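Local coordinates for halogenase PltM (PDB 6BZN), which halogenates phenolic compounds, accepting an unusually wide range of substrates and halides, and probably works as a flavin-dependent enzyme, at residues C475-Q480 / A492-E497; Q341-I346 / R387-A392. All blocks are in the same frame, centred on the assembly; numbering follows the deposited sequence.

Interaction 1: C475-Q480 / A492-E497; sequences CQVMQQ and ANALHE
The thioether sulfur of Met478 meets Leu495 across this helix pair, SD lying 3.8 Å from Leu495 CD1, and no hydrogen bond joins the two segments. The bend at chi2 (-54°) sets the sulfur against the leucine branch, while the bend at chi3 turns the terminal methyl CE away from it; the two side chains meet at about a right angle. The other branch of Leu495 serves Val477: CD2 is 4.0 Å from Val477 CG1. That same valine methyl, anti to the backbone N (chi1 167°), also reaches the methyl of Ala494, with CG1 to CB again 4.0 Å. The backbones come nearest at Val477 and Leu495, with 7.2 Å between their CA atoms. Val477 also touches Thr491 and Leu498, so that it sits over residues spaced three, four and seven apart on one helix, the pattern of a knob in a hole. The helices run antiparallel at 173°, their axes 9.9 Å apart, and make an alpha-alpha hairpin with a short turn. Helix 410-441 lies against its buried side, where Trp416 meets Met478 and Leu412 and Val415 meet Leu495. Built only from methyl groups and one sulfur, the contact depends on shape and exclusion of water, with no polar pair to set its register.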
ATOM      1  N   CYS A 475      10.981  -4.360  16.840  1.00 16.83           N
ATOM      2  CA  CYS A 475      10.554  -5.628  16.232  1.00 17.35           C
ATOM      3  C   CYS A 475      11.124  -6.835  16.977  1.00 18.50           C
ATOM      4  O   CYS A 475      10.413  -7.821  17.164  1.00 18.00           O
ATOM      5  CB  CYS A 475      10.927  -5.699  14.747  1.00 17.58           C
ATOM      6  SG  CYS A 475       9.985  -4.545  13.726  1.00 18.65           S
ATOM      7  N   GLN A 476      12.383  -6.740  17.414  1.00 20.06           N
ATOM      8  CA  GLN A 476      13.015  -7.785  18.250  1.00 22.13           C
ATOM      9  C   GLN A 476      12.225  -8.000  19.533  1.00 20.67           C
ATOM     10  O   GLN A 476      11.984  -9.148  19.909  1.00 20.13           O
ATOM     11  CB  GLN A 476      14.474  -7.445  18.606  1.00 25.22           C
ATOM     12  CG  GLN A 476      15.444  -7.568  17.447  1.00 29.58           C
ATOM     13  CD  GLN A 476      16.805  -6.900  17.686  1.00 35.37           C
ATOM     14  OE1 GLN A 476      17.100  -6.397  18.779  1.00 39.23           O
ATOM     15  NE2 GLN A 476      17.647  -6.896  16.645  1.00 38.23           N
ATOM     16  N   VAL A 477      11.812  -6.901  20.182  1.00 19.68           N
ATOM     17  CA  VAL A 477      10.982  -6.971  21.391  1.00 19.87           C
ATOM     18  C   VAL A 477       9.675  -7.709  21.096  1.00 19.93           C
ATOM     19  O   VAL A 477       9.288  -8.611  21.858  1.00 18.55           O
ATOM     20  CB  VAL A 477      10.679  -5.573  22.014  1.00 19.75           C
ATOM     21  CG1 VAL A 477       9.574  -5.656  23.061  1.00 19.91           C
ATOM     22  CG2 VAL A 477      11.938  -4.965  22.623  1.00 19.83           C
ATOM     23  N   MET A 478       9.006  -7.337  19.999  1.00 18.74           N
ATOM     24  CA  MET A 478       7.735  -7.980  19.637  1.00 19.32           C
ATOM     25  C   MET A 478       7.863  -9.453  19.264  1.00 20.76           C
ATOM     26  O   MET A 478       7.026 -10.253  19.673  1.00 20.56           O
ATOM     27  CB  MET A 478       7.041  -7.232  18.499  1.00 18.83           C
ATOM     28  CG  MET A 478       6.593  -5.823  18.853  1.00 18.50           C
ATOM     29  SD  MET A 478       5.554  -5.707  20.329  1.00 18.03           S
ATOM     30  CE  MET A 478       4.159  -6.720  19.869  1.00 17.86           C
ATOM     31  N   GLN A 479       8.892  -9.812  18.501  1.00 22.06           N
ATOM     32  CA  GLN A 479       9.074 -11.217  18.102  1.00 25.52           C
ATOM     33  C   GLN A 479       9.395 -12.088  19.324  1.00 26.16           C
ATOM     34  O   GLN A 479       8.861 -13.187  19.457  1.00 25.81           O
ATOM     35  CB  GLN A 479      10.138 -11.367  16.996  1.00 27.12           C
ATOM     36  CG  GLN A 479       9.723 -10.779  15.634  1.00 29.84           C
ATOM     37  CD  GLN A 479       8.528 -11.477  14.968  1.00 32.69           C
ATOM     38  OE1 GLN A 479       8.187 -12.620  15.296  1.00 35.12           O
ATOM     39  NE2 GLN A 479       7.893 -10.788  14.014  1.00 34.33           N
ATOM     40  N   GLN A 480      10.234 -11.579  20.222  1.00 27.85           N
ATOM     41  CA  GLN A 480      10.549 -12.280  21.468  1.00 30.92           C
ATOM     42  C   GLN A 480       9.308 -12.436  22.357  1.00 30.65           C
ATOM     43  O   GLN A 480       9.083 -13.501  22.945  1.00 30.72           O
ATOM     44  CB  GLN A 480      11.648 -11.542  22.222  1.00 33.60           C
ATOM     45  CG  GLN A 480      12.176 -12.286  23.435  1.00 38.37           C
ATOM     46  CD  GLN A 480      13.087 -11.415  24.276  1.00 41.10           C
ATOM     47  OE1 GLN A 480      12.610 -10.549  25.015  1.00 44.53           O
ATOM     48  NE2 GLN A 480      14.395 -11.623  24.162  1.00 42.03           N
ATOM     49  N   ALA A 492       4.979  -3.750  26.407  1.00 18.05           N
ATOM     50  CA  ALA A 492       4.631  -2.338  26.220  1.00 17.87           C
ATOM     51  C   ALA A 492       5.672  -1.433  26.870  1.00 17.75           C
ATOM     52  O   ALA A 492       6.106  -0.437  26.284  1.00 16.98           O
ATOM     53  CB  ALA A 492       3.257  -2.044  26.783  1.00 17.44           C
ATOM     54  N   ASN A 493       6.098  -1.795  28.076  1.00 18.81           N
ATOM     55  CA  ASN A 493       7.090  -0.979  28.768  1.00 20.60           C
ATOM     56  C   ASN A 493       8.455  -0.967  28.077  1.00 18.73           C
ATOM     57  O   ASN A 493       9.100   0.074  28.003  1.00 18.15           O
ATOM     58  CB  ASN A 493       7.260  -1.425  30.210  1.00 23.26           C
ATOM     59  CG  ASN A 493       8.150  -0.476  30.986  1.00 26.76           C
ATOM     60  OD1 ASN A 493       7.747   0.648  31.288  1.00 31.67           O
ATOM     61  ND2 ASN A 493       9.381  -0.894  31.260  1.00 28.68           N
ATOM     62  N   ALA A 494       8.892  -2.132  27.600  1.00 18.49           N
ATOM     63  CA  ALA A 494      10.135  -2.255  26.838  1.00 17.84           C
ATOM     64  C   ALA A 494      10.086  -1.383  25.575  1.00 18.29           C
ATOM     65  O   ALA A 494      11.060  -0.678  25.257  1.00 17.65           O
ATOM     66  CB  ALA A 494      10.402  -3.714  26.484  1.00 18.46           C
ATOM     67  N   LEU A 495       8.949  -1.399  24.870  1.00 17.24           N
ATOM     68  CA  LEU A 495       8.777  -0.500  23.727  1.00 16.95           C
ATOM     69  C   LEU A 495       8.843   0.974  24.138  1.00 16.30           C
ATOM     70  O   LEU A 495       9.501   1.768  23.482  1.00 15.88           O
ATOM     71  CB  LEU A 495       7.468  -0.775  22.984  1.00 16.85           C
ATOM     72  CG  LEU A 495       7.305  -2.118  22.276  1.00 17.28           C
ATOM     73  CD1 LEU A 495       5.886  -2.231  21.728  1.00 17.13           C
ATOM     74  CD2 LEU A 495       8.326  -2.305  21.170  1.00 17.76           C
ATOM     75  N   HIS A 496       8.151   1.333  25.210  1.00 17.13           N
ATOM     76  CA  HIS A 496       8.123   2.719  25.684  1.00 18.62           C
ATOM     77  C   HIS A 496       9.542   3.233  25.985  1.00 18.52           C
ATOM     78  O   HIS A 496       9.902   4.334  25.597  1.00 18.02           O
ATOM     79  CB  HIS A 496       7.232   2.820  26.921  1.00 19.93           C
ATOM     80  CG  HIS A 496       6.927   4.221  27.345  1.00 22.26           C
ATOM     81  ND1 HIS A 496       6.666   4.555  28.656  1.00 23.76           N
ATOM     82  CD2 HIS A 496       6.839   5.372  26.641  1.00 23.06           C
ATOM     83  CE1 HIS A 496       6.406   5.847  28.738  1.00 24.24           C
ATOM     84  NE2 HIS A 496       6.514   6.369  27.533  1.00 24.93           N
ATOM     85  N   GLU A 497      10.357   2.410  26.633  1.00 19.36           N
ATOM     86  CA  GLU A 497      11.742   2.799  26.950  1.00 20.62           C
ATOM     87  C   GLU A 497      12.586   2.991  25.679  1.00 19.79           C
ATOM     88  O   GLU A 497      13.373   3.944  25.589  1.00 18.54           O
ATOM     89  CB  GLU A 497      12.376   1.790  27.915  1.00 22.68           C
ATOM     90  CG  GLU A 497      11.720   1.749  29.301  1.00 25.18           C
ATOM     91  CD  GLU A 497      11.880   3.051  30.087  1.00 28.65           C
ATOM     92  OE1 GLU A 497      12.957   3.668  29.991  1.00 31.32           O
ATOM     93  OE2 GLU A 497      10.921   3.474  30.784  1.00 33.51           O
TER

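Interaction 2: Q341-I346 / R387-A392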
ATOM      1  N   GLN A 341       3.935  -5.458  -6.684  1.00 14.88           N
ATOM      2  CA  GLN A 341       2.847  -6.447  -6.526  1.00 16.57           C
ATOM      3  C   GLN A 341       3.178  -7.825  -7.113  1.00 16.36           C
ATOM      4  O   GLN A 341       2.772  -8.854  -6.555  1.00 16.32           O
ATOM      5  CB  GLN A 341       1.541  -5.961  -7.155  1.00 19.11           C
ATOM      6  CG  GLN A 341       0.862  -4.835  -6.423  1.00 21.59           C
ATOM      7  CD  GLN A 341       0.182  -5.274  -5.126  1.00 25.80           C
ATOM      8  OE1 GLN A 341       0.501  -4.755  -4.054  1.00 28.23           O
ATOM      9  NE2 GLN A 341      -0.781  -6.200  -5.223  1.00 28.41           N
ATOM     10  N   ALA A 342       3.890  -7.836  -8.237  1.00 14.58           N
ATOM     11  CA  ALA A 342       4.346  -9.076  -8.843  1.00 14.63           C
ATOM     12  C   ALA A 342       5.482  -9.747  -8.044  1.00 14.43           C
ATOM     13  O   ALA A 342       5.727 -10.934  -8.223  1.00 15.65           O
ATOM     14  CB  ALA A 342       4.780  -8.826 -10.274  1.00 14.54           C
ATOM     15  N   THR A 343       6.169  -8.982  -7.193  1.00 13.54           N
ATOM     16  CA  THR A 343       7.335  -9.439  -6.433  1.00 13.25           C
ATOM     17  C   THR A 343       6.993  -9.927  -5.046  1.00 13.22           C
ATOM     18  O   THR A 343       7.431 -11.007  -4.623  1.00 13.75           O
ATOM     19  CB  THR A 343       8.345  -8.273  -6.274  1.00 13.18           C
ATOM     20  OG1 THR A 343       8.682  -7.777  -7.570  1.00 12.69           O
ATOM     21  CG2 THR A 343       9.604  -8.713  -5.588  1.00 13.31           C
ATOM     22  N   GLY A 344       6.242  -9.108  -4.313  1.00 12.51           N
ATOM     23  CA  GLY A 344       5.911  -9.432  -2.947  1.00 12.98           C
ATOM     24  C   GLY A 344       4.743  -8.643  -2.416  1.00 13.38           C
ATOM     25  O   GLY A 344       4.512  -7.517  -2.845  1.00 14.32           O
ATOM     26  N   PHE A 345       3.989  -9.252  -1.509  1.00 13.05           N
ATOM     27  CA  PHE A 345       2.915  -8.564  -0.799  1.00 12.65           C
ATOM     28  C   PHE A 345       2.816  -9.102   0.610  1.00 12.08           C
ATOM     29  O   PHE A 345       3.016 -10.279   0.819  1.00 11.11           O
ATOM     30  CB  PHE A 345       1.578  -8.763  -1.499  1.00 13.04           C
ATOM     31  CG  PHE A 345       0.476  -7.921  -0.917  1.00 13.45           C
ATOM     32  CD1 PHE A 345       0.420  -6.566  -1.198  1.00 13.89           C
ATOM     33  CD2 PHE A 345      -0.486  -8.473  -0.088  1.00 13.61           C
ATOM     34  CE1 PHE A 345      -0.589  -5.770  -0.666  1.00 14.45           C
ATOM     35  CE2 PHE A 345      -1.504  -7.692   0.438  1.00 14.07           C
ATOM     36  CZ  PHE A 345      -1.556  -6.333   0.141  1.00 14.26           C
ATOM     37  N   ILE A 346       2.489  -8.238   1.573  1.00 11.81           N
ATOM     38  CA  ILE A 346       2.411  -8.666   2.967  1.00 11.51           C
ATOM     39  C   ILE A 346       0.986  -8.603   3.493  1.00 11.52           C
ATOM     40  O   ILE A 346       0.422  -9.627   3.868  1.00 12.18           O
ATOM     41  CB  ILE A 346       3.381  -7.849   3.847  1.00 11.52           C
ATOM     42  CG1 ILE A 346       4.840  -8.035   3.372  1.00 11.42           C
ATOM     43  CG2 ILE A 346       3.239  -8.237   5.309  1.00 11.66           C
ATOM     44  CD1 ILE A 346       5.374  -9.463   3.371  1.00 11.46           C
ATOM     45  N   ARG A 387      16.979  -4.044  -4.925  1.00 15.26           N
ATOM     46  CA  ARG A 387      17.353  -3.763  -3.549  1.00 16.03           C
ATOM     47  C   ARG A 387      16.241  -3.009  -2.819  1.00 14.97           C
ATOM     48  O   ARG A 387      15.849  -3.408  -1.732  1.00 15.01           O
ATOM     49  CB  ARG A 387      18.672  -2.995  -3.492  1.00 17.64           C
ATOM     50  CG  ARG A 387      19.078  -2.565  -2.092  1.00 20.17           C
ATOM     51  CD  ARG A 387      20.496  -2.019  -2.094  1.00 21.95           C
ATOM     52  NE  ARG A 387      20.841  -1.364  -0.828  1.00 23.86           N
ATOM     53  CZ  ARG A 387      21.299  -0.116  -0.683  1.00 24.56           C
ATOM     54  NH1 ARG A 387      21.499   0.693  -1.720  1.00 23.89           N
ATOM     55  NH2 ARG A 387      21.579   0.336   0.543  1.00 25.45           N
ATOM     56  N   HIS A 388      15.733  -1.934  -3.416  1.00 14.16           N
ATOM     57  CA  HIS A 388      14.577  -1.245  -2.846  1.00 13.56           C
ATOM     58  C   HIS A 388      13.381  -2.198  -2.626  1.00 13.32           C
ATOM     59  O   HIS A 388      12.848  -2.276  -1.522  1.00 12.54           O
ATOM     60  CB  HIS A 388      14.133  -0.059  -3.701  1.00 13.62           C
ATOM     61  CG  HIS A 388      12.765   0.414  -3.344  1.00 13.32           C
ATOM     62  ND1 HIS A 388      11.661   0.159  -4.129  1.00 13.36           N
ATOM     63  CD2 HIS A 388      12.302   1.002  -2.219  1.00 13.10           C
ATOM     64  CE1 HIS A 388      10.585   0.631  -3.529  1.00 13.43           C
ATOM     65  NE2 HIS A 388      10.948   1.138  -2.364  1.00 13.20           N
ATOM     66  N   CYS A 389      12.981  -2.944  -3.656  1.00 13.16           N
ATOM     67  CA  CYS A 389      11.739  -3.721  -3.569  1.00 13.49           C
ATOM     68  C   CYS A 389      11.829  -4.844  -2.543  1.00 12.95           C
ATOM     69  O   CYS A 389      10.925  -5.009  -1.699  1.00 12.34           O
ATOM     70  CB  CYS A 389      11.325  -4.282  -4.925  1.00 14.22           C
ATOM     71  SG  CYS A 389       9.686  -5.046  -4.831  1.00 16.41           S
ATOM     72  N   LEU A 390      12.931  -5.588  -2.577  1.00 12.83           N
ATOM     73  CA  LEU A 390      13.085  -6.711  -1.648  1.00 14.04           C
ATOM     74  C   LEU A 390      13.224  -6.208  -0.199  1.00 13.61           C
ATOM     75  O   LEU A 390      12.645  -6.796   0.699  1.00 13.04           O
ATOM     76  CB  LEU A 390      14.254  -7.624  -2.020  1.00 15.20           C
ATOM     77  CG  LEU A 390      14.246  -8.287  -3.413  1.00 16.71           C
ATOM     78  CD1 LEU A 390      15.130  -9.538  -3.422  1.00 17.17           C
ATOM     79  CD2 LEU A 390      12.872  -8.604  -3.990  1.00 17.08           C
ATOM     80  N   ASN A 391      13.961  -5.118   0.006  1.00 13.37           N
ATOM     81  CA  ASN A 391      14.059  -4.507   1.343  1.00 13.93           C
ATOM     82  C   ASN A 391      12.709  -3.998   1.822  1.00 12.93           C
ATOM     83  O   ASN A 391      12.383  -4.131   3.003  1.00 13.15           O
ATOM     84  CB  ASN A 391      15.066  -3.346   1.378  1.00 15.24           C
ATOM     85  CG  ASN A 391      16.508  -3.791   1.286  1.00 17.43           C
ATOM     86  OD1 ASN A 391      16.809  -4.967   1.228  1.00 19.53           O
ATOM     87  ND2 ASN A 391      17.422  -2.818   1.271  1.00 20.06           N
ATOM     88  N   ALA A 392      11.938  -3.392   0.922  1.00 12.01           N
ATOM     89  CA  ALA A 392      10.589  -2.892   1.254  1.00 12.01           C
ATOM     90  C   ALA A 392       9.623  -3.996   1.721  1.00 11.88           C
ATOM     91  O   ALA A 392       8.920  -3.837   2.732  1.00 11.54           O
ATOM     92  CB  ALA A 392      10.008  -2.150   0.074  1.00 11.90           C
TER
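Thr343 meets helix 383-406 with its methyl group, which lies against both Cys389 and Leu390. CG2 is 3.6 Å from Leu390 CD2 and 3.7 Å from Cys389 SG, while the sulfur also comes within 3.8 Å of Thr343 CB. Leu390 reaches across with the end of its side chain, meeting the threonine at about a right angle; Cys389 instead extends its sulfur toward residues 341-346, anti to the backbone N (chi1 -173°), and rests the flank of SG against CB and CG2 of Thr343. The backbones come nearest at these residues, with 7.8 Å between the CA atoms of Thr343 and Cys389.

No hydrogen bond crosses between the segments; the polar branch of Thr343 is engaged elsewhere. Its torsion (chi1 -56°) sends CG2 to helix 383-406 and leaves OG1 for hydrogen bonds with the carbonyl of Leu339, just before its own short helix, and with ND2 of Asn331, which also touches Cys389. These bonds probably hold the rotamer that presents CG2 to the sulfur and the leucine methyl. Gly344 then leaves helical geometry, and the chain continues extended through Phe345. Two residues before Thr343 lies Gln341, which binds FAD in another structure of this protein, though none is bound here; its carbonyl accepts a bond from Tyr326 OH of the same site.

The contact thus places the short helix 340-343, which directly follows edge strand 336-338 of the parallel sheet, against the long helix 383-406, whose His388 and Ala392 pack in turn on helix 352-374.

From the N-terminal side, the chain completes its five-stranded parallel sheet with strand 336-338 and enters interaction 2 at once. That contact closes a loop of 40 residues, largely helix 352-374, when helix 383-406 comes back to residues 341-346. The chain then passes through helices 410-441 and 444-452 before interaction 1 closes a much tighter 11-residue loop, the turn of a helical hairpin. The two loops follow in series, neither nesting nor crossing, and their centres are 25 Å apart. Helix 383-406 bridges them: its earlier part carries residues 387-392, and further on Gln398, Ser401 and Cys402 touch Cys475 or Gln479, joining the sheet region to the C-terminal helices.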